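Local coordinates for protein CPn_0803/CP_1068/CPj0803/CpB0832 (Chlamydophila pneumoniae, PDB 3Q9D) that is of unknown function but is a coiled-coil protein probably associated with the needle tip of the type III secretion system, at residues F92-M95 against L101-E104. Sequence-based numbering, arbitrary orientation.
Sequences FFEM and LTQE
M95 meets L101 and E94 meets T102 where the loop connecting helices 86-98 and 107-133 folds back against the C-terminal part of helix 86-98, a tight connection between consecutive helices of the bundle. The CA atoms of M95 and L101 come within 5.4 Å of each other, and a backbone hydrogen bond between E94 and K100 ties the start of the loop to the helix.

The apolar pair is the inner one. M95 was modelled in two conformers; in the one described here CG lies anti to the backbone N (chi1 173°), which sets it beside the carbonyl carbon, where it meets L101. L101 starts out pointing away from the helix, but its CD2 methyl swings back to 3.9 Å from CG of M95, the two side chains meeting at a slant. Both also pack on A113 of helix 107-133, and M95 reaches F51 of helix 48-61 as well, so this pair joins the turn to the helical bundle.

On the more exposed side, the contact is between aliphatic parts of polar residues. E94 and T102 cross at nearly a right angle, and the carboxylate of E94 is turned to N98, whose ND2 hydrogen-bonds OE1. That leaves the methylenes to do the touching: CG2 of T102 sits 3.7 Å from both CB and CG of E94.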
loop_
_atom_site.group_PDB
_atom_site.type_symbol
_atom_site.label_atom_id
_atom_site.label_comp_id
_atom_site.label_asym_id
_atom_site.label_seq_id
_atom_site.Cartn_x
_atom_site.Cartn_y
_atom_site.Cartn_z
ATOM N N PHE A 92 3.674 -28.460 -22.202
ATOM C CA PHE A 92 3.888 -27.028 -21.973
ATOM C C PHE A 92 4.542 -26.697 -20.637
ATOM O O PHE A 92 5.333 -25.755 -20.548
ATOM C CB PHE A 92 2.591 -26.237 -22.177
ATOM C CG PHE A 92 2.219 -26.067 -23.630
ATOM C CD1 PHE A 92 3.067 -25.382 -24.495
ATOM C CD2 PHE A 92 1.030 -26.580 -24.126
ATOM C CE1 PHE A 92 2.740 -25.222 -25.839
ATOM C CE2 PHE A 92 0.691 -26.428 -25.458
ATOM C CZ PHE A 92 1.544 -25.749 -26.318
ATOM N N PHE A 93 4.231 -27.471 -19.593
ATOM C CA PHE A 93 4.911 -27.295 -18.303
ATOM C C PHE A 93 6.419 -27.597 -18.405
ATOM O O PHE A 93 7.233 -26.836 -17.908
ATOM C CB PHE A 93 4.278 -28.175 -17.217
ATOM C CG PHE A 93 2.913 -27.689 -16.751
ATOM C CD1 PHE A 93 2.683 -26.335 -16.509
ATOM C CD2 PHE A 93 1.870 -28.585 -16.563
ATOM C CE1 PHE A 93 1.407 -25.880 -16.061
ATOM C CE2 PHE A 93 0.603 -28.146 -16.125
ATOM C CZ PHE A 93 0.380 -26.788 -15.886
ATOM N N GLU A 94 6.785 -28.715 -19.020
ATOM C CA GLU A 94 8.214 -29.014 -19.234
ATOM C C GLU A 94 8.878 -27.892 -20.031
ATOM O O GLU A 94 9.959 -27.403 -19.680
ATOM C CB GLU A 94 8.372 -30.320 -20.009
ATOM C CG GLU A 94 7.952 -31.556 -19.261
ATOM C CD GLU A 94 8.901 -31.898 -18.128
ATOM O OE1 GLU A 94 9.903 -31.170 -17.941
ATOM O OE2 GLU A 94 8.641 -32.905 -17.431
ATOM N N MET A 95 8.222 -27.480 -21.112
ATOM C CA MET A 95 8.738 -26.408 -21.959
ATOM C C MET A 95 8.943 -25.102 -21.173
ATOM O O MET A 95 10.044 -24.519 -21.167
ATOM C CB MET A 95 7.776 -26.150 -23.126
ATOM C CG MET A 95 8.155 -24.930 -23.961
ATOM S SD MET A 95 6.836 -24.346 -25.059
ATOM C CE MET A 95 6.361 -25.891 -25.831
ATOM N N LEU A 101 12.118 -29.401 -24.278
ATOM C CA LEU A 101 11.161 -29.813 -25.305
ATOM C C LEU A 101 11.098 -31.344 -25.336
ATOM O O LEU A 101 12.085 -32.011 -25.696
ATOM C CB LEU A 101 11.564 -29.260 -26.683
ATOM C CG LEU A 101 11.532 -27.732 -26.838
ATOM C CD1 LEU A 101 11.881 -27.323 -28.252
ATOM C CD2 LEU A 101 10.169 -27.175 -26.461
ATOM N N THR A 102 9.940 -31.904 -24.973
ATOM C CA THR A 102 9.855 -33.349 -24.748
ATOM C C THR A 102 9.407 -34.121 -25.978
ATOM O O THR A 102 9.183 -35.328 -25.909
ATOM C CB THR A 102 8.935 -33.694 -23.566
ATOM O OG1 THR A 102 7.593 -33.258 -23.855
ATOM C CG2 THR A 102 9.451 -33.022 -22.277
ATOM N N GLN A 103 9.264 -33.422 -27.101
ATOM C CA GLN A 103 9.127 -34.089 -28.392
ATOM C C GLN A 103 9.585 -33.167 -29.508
ATOM O O GLN A 103 9.628 -31.936 -29.343
ATOM C CB GLN A 103 7.690 -34.533 -28.636
ATOM C CG GLN A 103 6.678 -33.444 -28.394
ATOM C CD GLN A 103 5.333 -33.740 -29.037
ATOM O OE1 GLN A 103 5.107 -34.829 -29.567
ATOM N NE2 GLN A 103 4.432 -32.763 -28.996
ATOM N N GLU A 104 9.952 -33.765 -30.637
ATOM C CA GLU A 104 10.343 -32.993 -31.819
ATOM C C GLU A 104 9.156 -32.160 -32.328
ATOM O O GLU A 104 8.024 -32.645 -32.410
ATOM C CB GLU A 104 10.853 -33.934 -32.918
ATOM C CG GLU A 104 11.338 -33.240 -34.204
ATOM C CD GLU A 104 12.776 -32.702 -34.115
ATOM O OE1 GLU A 104 13.456 -32.944 -33.085
ATOM O OE2 GLU A 104 13.226 -32.042 -35.087
#